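Local coordinates for protein choline dehydrogenase and related flavoproteins (Aspergillus oryzae, PDB 3Q9T) that is a formate oxidase of the glucose-methanol-choline oxidoreductase family, a flavoprotein carrying 8-formyl-FAD at its catalytic site, at residues P47-A55 against Y340-G351; I163-N172 against D318-L326. One frame throughout, in Å; residues are numbered along the deposited sequence.

How the interactions relate
Both interactions lie on the same side of the chain's centre, with centres about 17 Å apart, and their second segments lie on helices 323-327 and 331-343, which follow each other in the chain. Interaction 1 is the more buried and lies nearer the flavin; it is polar at its heart, with S53 gripping a backbone carbonyl. Interaction 2 is partly buried, lies away from the flavin site, and depends on methionines, aromatic rings and one bridging water. The two meet directly: P347 packs on M322 and V348 on L326, so the 3-10 turn of interaction 1 rests against 318-326, and S350, whose hydroxyl is hydrogen-bonded to the amide of L352, packs on I163.

Interaction 1 (P47-A55 against Y340-G351); sequences PEITTPSSA and YNKNRSGPVGSG
S53 and V348 join two 3-10 turns of this GMC-fold flavoenzyme, one just after the short helix 47-50, the other in the loop that follows helix 331-343. S53 is turned toward the partner turn at its CB. That CB lies 3.0 Å from the carbonyl oxygen V348 O, and chi1 of 67° sets the hydroxyl between the backbone N and the carbonyl carbon, where OG donates to V348 O at 2.7 Å. That bond arrives in the carbonyl plane, on a lone pair. The amide S53 N gives a second, longer and more bent bond to the same oxygen, 3.3 Å with an angle of 136° at the hydrogen, so one serine grips V348 O twice. OG also touches the CG1 methyl of V348.

That methyl has two further neighbours. T51 CG2 meets V348 CG1 at 3.6 Å, while CG1 covers one face of the Y340 ring towards its rim; R344 CD lies over the opposite face. T51 divides its branches accordingly: CG2 goes to the valine, and OG1 lies obliquely to the Y340 ring and donates to P47 O, an oxygen that also takes the amide of T51. Beside it, the ring of P52 lies against the backbone of the second turn, CG at 3.3 Å from G349 O, and its side chain also packs on F99 outside the contact.

At the far end of the contact, G351 lies about 9 Å from the bound FAD, near the cofactor but not touching it, with the FAD-binding Y98 and T100 in the same region. The Y340 hydroxyl is hydrogen-bonded to G206 O and accepts from a water at 2.9 Å from OH, and that water is in turn 2.8 Å from T50 OG1.

Interaction 2 (I163-N172 against D318-L326); sequences IDEMAPFREN and DGFGMDDVL
The N-terminal end of helix 167-179, with the turn before it, packs on the loop that leads from strand 308-316 into helix 323-327. One half of the contact is built on the methionines M166 and M322, whose side chains both bend at chi2 and chi3 and cross at an angle. M166 CE reaches M322 SD at 3.4 Å and also lies beside G321 O, while the sulfur of M166 rests on the backbone of F320 and G321. I163 meets M322 tip to tip, its CG2 methyl 3.9 Å from M322 SD. On the outer side E165 extends fully from its backbone, with CG anti to the backbone N (chi1 176°), which carries OE1 to within 3.7 Å of V325 CG2.

F320 fills the other half of the contact. P168 CB comes to 3.5 Å from F320 CE1, obliquely to the ring, and F169 CA sits in the ring plane at its edge. N172 crosses the same ring with its amide plane turned 77° from it, while its ND2 donates to P168 O. The carbonyl of F320 in turn meets the F169 ring, with F320 O 3.3 Å from F169 CD2. Direct contacts between the segments are thus mainly apolar, and their polar link is a water that accepts from F169 N at 2.8 Å and donates to both E165 O and G319 O, tying the turn, the helix and the loop together.

Around the contact, D415 at the start of strand 415-423 binds the amides of G319 and D324, and F169 packs on L417 of that strand. Two strands on, in the same mixed sheet, strand 353-358 supplies E354, which forms a salt bridge with R170 and against which M166 packs.

Interaction 1 (P47-A55 against Y340-G351)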
ATOM      1  N   PRO A  47      25.016  -2.575  21.167  1.00 28.44           N
ATOM      2  CA  PRO A  47      25.727  -1.566  20.371  1.00 28.35           C
ATOM      3  C   PRO A  47      24.821  -0.785  19.414  1.00 25.32           C
ATOM      4  O   PRO A  47      24.887   0.436  19.399  1.00 26.06           O
ATOM      5  CB  PRO A  47      26.746  -2.397  19.582  1.00 25.75           C
ATOM      6  CG  PRO A  47      27.012  -3.584  20.464  1.00 28.84           C
ATOM      7  CD  PRO A  47      25.703  -3.879  21.166  1.00 25.98           C
ATOM      8  N   GLU A  48      23.995  -1.477  18.637  1.00 24.61           N
ATOM      9  CA  GLU A  48      23.102  -0.816  17.695  1.00 25.08           C
ATOM     10  C   GLU A  48      22.151   0.169  18.389  1.00 27.44           C
ATOM     11  O   GLU A  48      21.676   1.119  17.778  1.00 26.33           O
ATOM     12  CB  GLU A  48      22.288  -1.841  16.902  1.00 30.97           C
ATOM     13  CG  GLU A  48      23.040  -3.094  16.530  1.00 41.49           C
ATOM     14  CD  GLU A  48      22.933  -4.172  17.597  1.00 48.73           C
ATOM     15  OE1 GLU A  48      23.866  -4.287  18.430  1.00 38.23           O
ATOM     16  OE2 GLU A  48      21.910  -4.900  17.600  1.00 41.11           O
ATOM     17  N   ILE A  49      21.858  -0.056  19.661  1.00 23.92           N
ATOM     18  CA  ILE A  49      21.048   0.910  20.400  1.00 24.53           C
ATOM     19  C   ILE A  49      21.880   2.089  20.887  1.00 22.42           C
ATOM     20  O   ILE A  49      21.467   3.253  20.746  1.00 20.11           O
ATOM     21  CB  ILE A  49      20.293   0.260  21.586  1.00 18.60           C
ATOM     22  CG1 ILE A  49      19.098  -0.543  21.063  1.00 19.22           C
ATOM     23  CG2 ILE A  49      19.808   1.323  22.572  1.00 15.95           C
ATOM     24  CD1 ILE A  49      18.402  -1.404  22.121  1.00 19.87           C
ATOM     25  N   THR A  50      23.063   1.802  21.436  1.00 23.30           N
ATOM     26  CA  THR A  50      23.845   2.859  22.090  1.00 23.13           C
ATOM     27  C   THR A  50      24.620   3.731  21.103  1.00 23.72           C
ATOM     28  O   THR A  50      25.003   4.865  21.424  1.00 20.11           O
ATOM     29  CB  THR A  50      24.782   2.314  23.175  1.00 24.06           C
ATOM     30  OG1 THR A  50      25.701   1.368  22.602  1.00 25.97           O
ATOM     31  CG2 THR A  50      23.968   1.633  24.276  1.00 23.41           C
ATOM     32  N   THR A  51      24.828   3.193  19.907  1.00 17.27           N
ATOM     33  CA  THR A  51      25.609   3.852  18.852  1.00 23.68           C
ATOM     34  C   THR A  51      24.749   4.697  17.917  1.00 22.14           C
ATOM     35  O   THR A  51      23.990   4.149  17.120  1.00 20.19           O
ATOM     36  CB  THR A  51      26.276   2.802  17.981  1.00 24.96           C
ATOM     37  OG1 THR A  51      27.043   1.921  18.811  1.00 25.59           O
ATOM     38  CG2 THR A  51      27.152   3.466  16.927  1.00 21.63           C
ATOM     39  N   PRO A  52      24.873   6.031  17.996  1.00 21.82           N
ATOM     40  CA  PRO A  52      23.913   6.870  17.259  1.00 24.26           C
ATOM     41  C   PRO A  52      23.877   6.640  15.754  1.00 29.03           C
ATOM     42  O   PRO A  52      22.811   6.825  15.165  1.00 27.48           O
ATOM     43  CB  PRO A  52      24.365   8.297  17.578  1.00 24.23           C
ATOM     44  CG  PRO A  52      25.032   8.170  18.920  1.00 26.79           C
ATOM     45  CD  PRO A  52      25.725   6.822  18.894  1.00 18.42           C
ATOM     46  N   SER A  53      24.983   6.243  15.133  1.00 20.42           N
ATOM     47  CA  SER A  53      24.976   6.119  13.672  1.00 18.38           C
ATOM     48  C   SER A  53      24.261   4.860  13.192  1.00 19.64           C
ATOM     49  O   SER A  53      24.005   4.711  12.002  1.00 19.40           O
ATOM     50  CB  SER A  53      26.394   6.198  13.074  1.00 26.91           C
ATOM     51  OG  SER A  53      27.207   5.095  13.439  1.00 20.47           O
ATOM     52  N   SER A  54      23.943   3.966  14.122  1.00 20.01           N
ATOM     53  CA  SER A  54      23.246   2.723  13.809  1.00 19.55           C
ATOM     54  C   SER A  54      21.721   2.863  13.852  1.00 22.73           C
ATOM     55  O   SER A  54      21.015   1.925  13.492  1.00 23.93           O
ATOM     56  CB  SER A  54      23.643   1.622  14.798  1.00 24.66           C
ATOM     57  OG  SER A  54      24.944   1.134  14.554  1.00 34.64           O
ATOM     58  N   ALA A  55      21.220   4.013  14.302  1.00 22.75           N
ATOM     59  CA  ALA A  55      19.772   4.199  14.527  1.00 20.33           C
ATOM     60  C   ALA A  55      18.881   3.658  13.406  1.00 22.38           C
ATOM     61  O   ALA A  55      18.014   2.809  13.649  1.00 18.59           O
ATOM     62  CB  ALA A  55      19.452   5.662  14.798  1.00 18.74           C
ATOM     63  N   TYR A 340      35.871   4.444  17.213  1.00 36.76           N
ATOM     64  CA  TYR A 340      34.683   4.487  18.053  1.00 25.93           C
ATOM     65  C   TYR A 340      34.802   3.417  19.119  1.00 37.59           C
ATOM     66  O   TYR A 340      34.485   3.654  20.292  1.00 34.79           O
ATOM     67  CB  TYR A 340      33.416   4.242  17.237  1.00 27.75           C
ATOM     68  CG  TYR A 340      32.142   4.395  18.046  1.00 27.24           C
ATOM     69  CD1 TYR A 340      31.612   5.651  18.289  1.00 20.88           C
ATOM     70  CD2 TYR A 340      31.482   3.286  18.573  1.00 25.65           C
ATOM     71  CE1 TYR A 340      30.462   5.812  19.018  1.00 28.16           C
ATOM     72  CE2 TYR A 340      30.327   3.431  19.318  1.00 27.38           C
ATOM     73  CZ  TYR A 340      29.817   4.700  19.529  1.00 27.40           C
ATOM     74  OH  TYR A 340      28.663   4.880  20.242  1.00 25.59           O
ATOM     75  N   ASN A 341      35.266   2.242  18.701  1.00 27.14           N
ATOM     76  CA  ASN A 341      35.395   1.112  19.604  1.00 30.58           C
ATOM     77  C   ASN A 341      36.395   1.339  20.723  1.00 45.34           C
ATOM     78  O   ASN A 341      36.253   0.780  21.814  1.00 40.56           O
ATOM     79  CB  ASN A 341      35.731  -0.150  18.829  1.00 29.64           C
ATOM     80  CG  ASN A 341      34.500  -0.789  18.227  1.00 45.22           C
ATOM     81  OD1 ASN A 341      33.378  -0.307  18.429  1.00 40.47           O
ATOM     82  ND2 ASN A 341      34.692  -1.877  17.488  1.00 36.49           N
ATOM     83  N   LYS A 342      37.396   2.176  20.472  1.00 34.52           N
ATOM     84  CA  LYS A 342      38.422   2.370  21.484  1.00 40.53           C
ATOM     85  C   LYS A 342      38.060   3.483  22.465  1.00 45.20           C
ATOM     86  O   LYS A 342      38.324   3.362  23.660  1.00 53.72           O
ATOM     87  CB  LYS A 342      39.806   2.586  20.860  1.00 36.52           C
ATOM     88  CG  LYS A 342      39.991   3.934  20.189  1.00 50.05           C
ATOM     89  CD  LYS A 342      41.469   4.276  20.000  1.00 63.35           C
ATOM     90  CE  LYS A 342      42.173   4.516  21.337  1.00 62.41           C
ATOM     91  NZ  LYS A 342      43.627   4.806  21.143  1.00 69.29           N
ATOM     92  N   ASN A 343      37.436   4.550  21.976  1.00 34.70           N
ATOM     93  CA  ASN A 343      37.082   5.655  22.861  1.00 38.86           C
ATOM     94  C   ASN A 343      35.785   6.404  22.511  1.00 37.37           C
ATOM     95  O   ASN A 343      35.572   7.522  22.991  1.00 31.09           O
ATOM     96  CB  ASN A 343      38.249   6.643  22.980  1.00 33.88           C
ATOM     97  CG  ASN A 343      38.341   7.572  21.795  1.00 42.88           C
ATOM     98  OD1 ASN A 343      37.871   7.245  20.708  1.00 38.53           O
ATOM     99  ND2 ASN A 343      38.936   8.746  22.001  1.00 39.92           N
ATOM    100  N   ARG A 344      34.938   5.792  21.679  1.00 34.34           N
ATOM    101  CA  ARG A 344      33.647   6.378  21.287  1.00 35.27           C
ATOM    102  C   ARG A 344      33.752   7.712  20.540  1.00 30.13           C
ATOM    103  O   ARG A 344      32.776   8.461  20.488  1.00 36.09           O
ATOM    104  CB  ARG A 344      32.725   6.576  22.509  1.00 29.68           C
ATOM    105  CG  ARG A 344      32.424   5.328  23.311  1.00 35.20           C
ATOM    106  CD  ARG A 344      31.806   4.251  22.455  1.00 35.17           C
ATOM    107  NE  ARG A 344      31.357   3.107  23.252  1.00 42.09           N
ATOM    108  CZ  ARG A 344      31.973   1.927  23.308  1.00 53.93           C
ATOM    109  NH1 ARG A 344      33.087   1.713  22.613  1.00 43.37           N
ATOM    110  NH2 ARG A 344      31.473   0.951  24.061  1.00 50.29           N
ATOM    111  N   SER A 345      34.915   8.026  19.978  1.00 29.44           N
ATOM    112  CA  SER A 345      35.061   9.259  19.184  1.00 31.58           C
ATOM    113  C   SER A 345      34.731   9.023  17.703  1.00 29.43           C
ATOM    114  O   SER A 345      34.508   7.884  17.279  1.00 25.45           O
ATOM    115  CB  SER A 345      36.472   9.844  19.322  1.00 31.04           C
ATOM    116  OG  SER A 345      37.446   8.976  18.754  1.00 28.78           O
ATOM    117  N   GLY A 346      34.701  10.099  16.919  1.00 26.81           N
ATOM    118  CA  GLY A 346      34.470   9.976  15.487  1.00 29.81           C
ATOM    119  C   GLY A 346      33.010   9.990  15.038  1.00 30.98           C
ATOM    120  O   GLY A 346      32.093  10.051  15.864  1.00 27.36           O
ATOM    121  N   PRO A 347      32.788   9.920  13.710  1.00 36.44           N
ATOM    122  CA  PRO A 347      31.459  10.084  13.106  1.00 20.71           C
ATOM    123  C   PRO A 347      30.523   8.896  13.378  1.00 24.38           C
ATOM    124  O   PRO A 347      29.299   9.045  13.288  1.00 23.95           O
ATOM    125  CB  PRO A 347      31.771  10.192  11.613  1.00 26.44           C
ATOM    126  CG  PRO A 347      33.015   9.375  11.446  1.00 24.58           C
ATOM    127  CD  PRO A 347      33.819   9.605  12.699  1.00 26.04           C
ATOM    128  N   VAL A 348      31.080   7.733  13.696  1.00 18.22           N
ATOM    129  CA  VAL A 348      30.247   6.626  14.154  1.00 19.23           C
ATOM    130  C   VAL A 348      29.319   7.066  15.301  1.00 23.88           C
ATOM    131  O   VAL A 348      28.218   6.538  15.449  1.00 19.53           O
ATOM    132  CB  VAL A 348      31.075   5.419  14.588  1.00 24.40           C
ATOM    133  CG1 VAL A 348      30.176   4.369  15.264  1.00 22.61           C
ATOM    134  CG2 VAL A 348      31.841   4.815  13.381  1.00 18.53           C
ATOM    135  N   GLY A 349      29.751   8.047  16.092  1.00 20.32           N
ATOM    136  CA  GLY A 349      28.937   8.543  17.186  1.00 20.40           C
ATOM    137  C   GLY A 349      27.953   9.623  16.770  1.00 23.50           C
ATOM    138  O   GLY A 349      27.266  10.200  17.604  1.00 22.10           O
ATOM    139  N   SER A 350      27.884   9.897  15.472  1.00 25.33           N
ATOM    140  CA  SER A 350      27.018  10.951  14.963  1.00 22.43           C
ATOM    141  C   SER A 350      25.586  10.490  14.628  1.00 26.23           C
ATOM    142  O   SER A 350      25.366   9.375  14.137  1.00 24.18           O
ATOM    143  CB  SER A 350      27.657  11.596  13.728  1.00 23.91           C
ATOM    144  OG  SER A 350      26.817  12.623  13.226  1.00 24.04           O
ATOM    145  N   GLY A 351      24.622  11.367  14.891  1.00 25.36           N
ATOM    146  CA  GLY A 351      23.242  11.156  14.477  1.00 25.65           C
ATOM    147  C   GLY A 351      22.954  11.674  13.073  1.00 28.28           C
ATOM    148  O   GLY A 351      21.817  11.578  12.601  1.00 24.22           O
TER
HETATM  149  O   HOH W   1      28.100   2.675  22.011  1.00 30.51           O

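Interaction 2 (I163-N172 against D318-L326)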
ATOM      1  N   ILE A 163      30.543  16.707  12.948  1.00 23.33           N
ATOM      2  CA  ILE A 163      31.496  15.936  12.147  1.00 26.99           C
ATOM      3  C   ILE A 163      32.446  16.878  11.395  1.00 27.79           C
ATOM      4  O   ILE A 163      31.980  17.710  10.612  1.00 23.91           O
ATOM      5  CB  ILE A 163      30.763  15.095  11.077  1.00 27.01           C
ATOM      6  CG1 ILE A 163      29.760  14.148  11.736  1.00 32.01           C
ATOM      7  CG2 ILE A 163      31.768  14.313  10.226  1.00 26.19           C
ATOM      8  CD1 ILE A 163      28.918  13.345  10.738  1.00 21.49           C
ATOM      9  N   ASP A 164      33.761  16.746  11.602  1.00 29.00           N
ATOM     10  CA  ASP A 164      34.721  17.667  10.958  1.00 35.05           C
ATOM     11  C   ASP A 164      34.617  17.738   9.423  1.00 27.56           C
ATOM     12  O   ASP A 164      34.567  18.824   8.846  1.00 25.92           O
ATOM     13  CB  ASP A 164      36.163  17.357  11.378  1.00 38.05           C
ATOM     14  CG  ASP A 164      36.462  17.798  12.806  1.00 59.53           C
ATOM     15  OD1 ASP A 164      37.405  17.257  13.425  1.00 54.85           O
ATOM     16  OD2 ASP A 164      35.744  18.690  13.316  1.00 57.36           O
ATOM     17  N   GLU A 165      34.587  16.575   8.783  1.00 28.73           N
ATOM     18  CA  GLU A 165      34.482  16.476   7.334  1.00 30.21           C
ATOM     19  C   GLU A 165      33.230  17.152   6.772  1.00 29.18           C
ATOM     20  O   GLU A 165      33.201  17.540   5.606  1.00 35.09           O
ATOM     21  CB  GLU A 165      34.502  15.009   6.935  1.00 31.11           C
ATOM     22  CG  GLU A 165      34.313  14.754   5.456  1.00 50.31           C
ATOM     23  CD  GLU A 165      34.490  13.286   5.098  1.00 51.18           C
ATOM     24  OE1 GLU A 165      34.578  12.454   6.031  1.00 51.18           O
ATOM     25  OE2 GLU A 165      34.546  12.968   3.887  1.00 57.31           O
ATOM     26  N   MET A 166      32.202  17.311   7.598  1.00 28.02           N
ATOM     27  CA  MET A 166      30.964  17.953   7.146  1.00 25.04           C
ATOM     28  C   MET A 166      30.935  19.475   7.301  1.00 27.70           C
ATOM     29  O   MET A 166      29.936  20.112   6.949  1.00 22.38           O
ATOM     30  CB  MET A 166      29.740  17.352   7.850  1.00 22.93           C
ATOM     31  CG  MET A 166      29.374  15.949   7.389  1.00 21.14           C
ATOM     32  SD  MET A 166      29.075  15.783   5.612  1.00 24.36           S
ATOM     33  CE  MET A 166      30.646  15.086   5.069  1.00 21.06           C
ATOM     34  N   ALA A 167      32.011  20.058   7.831  1.00 18.99           N
ATOM     35  CA  ALA A 167      32.080  21.518   7.980  1.00 28.64           C
ATOM     36  C   ALA A 167      31.818  22.302   6.674  1.00 21.55           C
ATOM     37  O   ALA A 167      31.028  23.250   6.671  1.00 28.82           O
ATOM     38  CB  ALA A 167      33.418  21.951   8.641  1.00 23.39           C
ATOM     39  N   PRO A 168      32.483  21.920   5.568  1.00 22.46           N
ATOM     40  CA  PRO A 168      32.200  22.545   4.261  1.00 23.63           C
ATOM     41  C   PRO A 168      30.720  22.438   3.846  1.00 26.84           C
ATOM     42  O   PRO A 168      30.143  23.381   3.293  1.00 20.38           O
ATOM     43  CB  PRO A 168      33.076  21.743   3.298  1.00 22.69           C
ATOM     44  CG  PRO A 168      34.232  21.285   4.142  1.00 23.31           C
ATOM     45  CD  PRO A 168      33.603  20.960   5.486  1.00 24.09           C
ATOM     46  N   PHE A 169      30.119  21.288   4.124  1.00 27.19           N
ATOM     47  CA  PHE A 169      28.689  21.077   3.900  1.00 21.61           C
ATOM     48  C   PHE A 169      27.868  22.062   4.735  1.00 23.74           C
ATOM     49  O   PHE A 169      27.052  22.825   4.202  1.00 24.67           O
ATOM     50  CB  PHE A 169      28.348  19.617   4.226  1.00 27.60           C
ATOM     51  CG  PHE A 169      26.882  19.336   4.378  1.00 30.92           C
ATOM     52  CD1 PHE A 169      26.258  19.493   5.606  1.00 22.71           C
ATOM     53  CD2 PHE A 169      26.132  18.867   3.302  1.00 28.58           C
ATOM     54  CE1 PHE A 169      24.903  19.218   5.754  1.00 23.37           C
ATOM     55  CE2 PHE A 169      24.773  18.586   3.451  1.00 25.64           C
ATOM     56  CZ  PHE A 169      24.164  18.751   4.677  1.00 19.84           C
ATOM     57  N   ARG A 170      28.114  22.093   6.042  1.00 22.24           N
ATOM     58  CA  ARG A 170      27.389  23.041   6.895  1.00 19.73           C
ATOM     59  C   ARG A 170      27.553  24.488   6.435  1.00 22.24           C
ATOM     60  O   ARG A 170      26.592  25.281   6.463  1.00 24.44           O
ATOM     61  CB  ARG A 170      27.803  22.899   8.362  1.00 21.16           C
ATOM     62  CG  ARG A 170      27.549  21.501   8.939  1.00 23.41           C
ATOM     63  CD  ARG A 170      27.732  21.509  10.446  1.00 21.69           C
ATOM     64  NE  ARG A 170      29.106  21.801  10.830  1.00 22.10           N
ATOM     65  CZ  ARG A 170      30.066  20.885  10.918  1.00 26.99           C
ATOM     66  NH1 ARG A 170      29.810  19.606  10.650  1.00 21.83           N
ATOM     67  NH2 ARG A 170      31.289  21.250  11.273  1.00 26.35           N
ATOM     68  N   GLU A 171      28.767  24.837   6.020  1.00 23.63           N
ATOM     69  CA  GLU A 171      29.063  26.218   5.625  1.00 29.43           C
ATOM     70  C   GLU A 171      28.302  26.606   4.351  1.00 20.59           C
ATOM     71  O   GLU A 171      27.720  27.688   4.269  1.00 29.26           O
ATOM     72  CB  GLU A 171      30.574  26.421   5.460  1.00 27.21           C
ATOM     73  CG  GLU A 171      30.977  27.157   4.184  1.00 50.27           C
ATOM     74  CD  GLU A 171      31.478  28.573   4.440  1.00 67.50           C
ATOM     75  OE1 GLU A 171      30.828  29.314   5.214  1.00 71.38           O
ATOM     76  OE2 GLU A 171      32.525  28.942   3.863  1.00 65.89           O
ATOM     77  N   ASN A 172      28.276  25.708   3.371  1.00 23.91           N
ATOM     78  CA  ASN A 172      27.491  25.944   2.154  1.00 25.99           C
ATOM     79  C   ASN A 172      25.969  26.003   2.357  1.00 25.43           C
ATOM     80  O   ASN A 172      25.293  26.843   1.754  1.00 19.37           O
ATOM     81  CB  ASN A 172      27.853  24.933   1.086  1.00 23.58           C
ATOM     82  CG  ASN A 172      29.154  25.284   0.384  1.00 27.01           C
ATOM     83  OD1 ASN A 172      29.180  26.124  -0.512  1.00 31.90           O
ATOM     84  ND2 ASN A 172      30.241  24.648   0.802  1.00 23.68           N
ATOM     85  N   ASP A 318      31.472  14.527  -4.057  1.00 25.11           N
ATOM     86  CA  ASP A 318      32.268  13.711  -3.147  1.00 31.25           C
ATOM     87  C   ASP A 318      32.747  14.549  -1.961  1.00 34.27           C
ATOM     88  O   ASP A 318      33.243  15.662  -2.148  1.00 27.34           O
ATOM     89  CB  ASP A 318      33.477  13.098  -3.860  1.00 34.94           C
ATOM     90  CG  ASP A 318      33.110  11.905  -4.736  1.00 49.94           C
ATOM     91  OD1 ASP A 318      31.930  11.470  -4.726  1.00 38.93           O
ATOM     92  OD2 ASP A 318      34.024  11.389  -5.423  1.00 38.79           O
ATOM     93  N   GLY A 319      32.583  14.012  -0.749  1.00 26.75           N
ATOM     94  CA  GLY A 319      33.054  14.671   0.457  1.00 22.22           C
ATOM     95  C   GLY A 319      32.043  15.624   1.075  1.00 23.72           C
ATOM     96  O   GLY A 319      32.361  16.351   2.017  1.00 33.76           O
ATOM     97  N   PHE A 320      30.820  15.625   0.556  1.00 24.11           N
ATOM     98  CA  PHE A 320      29.760  16.471   1.114  1.00 19.04           C
ATOM     99  C   PHE A 320      28.598  15.653   1.679  1.00 18.47           C
ATOM    100  O   PHE A 320      27.516  16.161   1.942  1.00 19.66           O
ATOM    101  CB  PHE A 320      29.317  17.533   0.102  1.00 23.15           C
ATOM    102  CG  PHE A 320      30.363  18.589  -0.133  1.00 22.05           C
ATOM    103  CD1 PHE A 320      30.380  19.748   0.637  1.00 22.26           C
ATOM    104  CD2 PHE A 320      31.358  18.397  -1.080  1.00 22.79           C
ATOM    105  CE1 PHE A 320      31.347  20.710   0.447  1.00 26.24           C
ATOM    106  CE2 PHE A 320      32.335  19.357  -1.281  1.00 30.16           C
ATOM    107  CZ  PHE A 320      32.334  20.516  -0.515  1.00 24.32           C
ATOM    108  N   GLY A 321      28.860  14.374   1.899  1.00 17.28           N
ATOM    109  CA  GLY A 321      27.956  13.527   2.644  1.00 18.94           C
ATOM    110  C   GLY A 321      28.788  12.410   3.228  1.00 20.53           C
ATOM    111  O   GLY A 321      29.946  12.275   2.878  1.00 25.97           O
ATOM    112  N   MET A 322      28.199  11.603   4.097  1.00 21.58           N
ATOM    113  CA  MET A 322      28.954  10.618   4.853  1.00 19.79           C
ATOM    114  C   MET A 322      28.869   9.195   4.315  1.00 23.51           C
ATOM    115  O   MET A 322      29.401   8.262   4.926  1.00 27.66           O
ATOM    116  CB  MET A 322      28.493  10.669   6.307  1.00 21.90           C
ATOM    117  CG  MET A 322      28.783  12.015   6.963  1.00 20.12           C
ATOM    118  SD  MET A 322      30.556  12.305   7.051  1.00 27.27           S
ATOM    119  CE  MET A 322      31.106  10.835   7.939  1.00 21.34           C
ATOM    120  N   ASP A 323      28.204   9.025   3.176  1.00 19.73           N
ATOM    121  CA  ASP A 323      27.984   7.699   2.605  1.00 24.21           C
ATOM    122  C   ASP A 323      29.260   6.863   2.520  1.00 32.31           C
ATOM    123  O   ASP A 323      29.267   5.672   2.858  1.00 25.14           O
ATOM    124  CB  ASP A 323      27.352   7.811   1.212  1.00 19.82           C
ATOM    125  CG  ASP A 323      26.089   8.664   1.210  1.00 26.36           C
ATOM    126  OD1 ASP A 323      26.139   9.825   1.682  1.00 22.74           O
ATOM    127  OD2 ASP A 323      25.045   8.168   0.737  1.00 20.58           O
ATOM    128  N   ASP A 324      30.340   7.479   2.054  1.00 28.71           N
ATOM    129  CA  ASP A 324      31.564   6.726   1.782  1.00 35.58           C
ATOM    130  C   ASP A 324      32.295   6.324   3.063  1.00 31.84           C
ATOM    131  O   ASP A 324      33.176   5.471   3.043  1.00 30.89           O
ATOM    132  CB  ASP A 324      32.499   7.509   0.865  1.00 28.15           C
ATOM    133  CG  ASP A 324      33.264   6.603  -0.090  1.00 42.30           C
ATOM    134  OD1 ASP A 324      32.626   5.722  -0.718  1.00 39.79           O
ATOM    135  OD2 ASP A 324      34.501   6.760  -0.203  1.00 50.92           O
ATOM    136  N   VAL A 325      31.916   6.946   4.171  1.00 26.97           N
ATOM    137  CA  VAL A 325      32.552   6.672   5.442  1.00 24.94           C
ATOM    138  C   VAL A 325      31.716   5.713   6.276  1.00 31.56           C
ATOM    139  O   VAL A 325      32.240   4.760   6.848  1.00 29.18           O
ATOM    140  CB  VAL A 325      32.770   7.960   6.241  1.00 31.51           C
ATOM    141  CG1 VAL A 325      33.483   7.642   7.545  1.00 26.81           C
ATOM    142  CG2 VAL A 325      33.547   8.994   5.405  1.00 24.24           C
ATOM    143  N   LEU A 326      30.410   5.952   6.329  1.00 30.97           N
ATOM    144  CA  LEU A 326      29.555   5.190   7.226  1.00 24.43           C
ATOM    145  C   LEU A 326      28.756   4.075   6.554  1.00 31.74           C
ATOM    146  O   LEU A 326      28.534   3.015   7.151  1.00 30.92           O
ATOM    147  CB  LEU A 326      28.630   6.132   7.993  1.00 29.34           C
ATOM    148  CG  LEU A 326      29.377   7.075   8.939  1.00 29.74           C
ATOM    149  CD1 LEU A 326      28.443   8.155   9.500  1.00 24.56           C
ATOM    150  CD2 LEU A 326      30.029   6.273  10.054  1.00 26.03           C
TER
HETATM  151  O   HOH W   2      31.512  18.851   3.685  1.00 26.09           O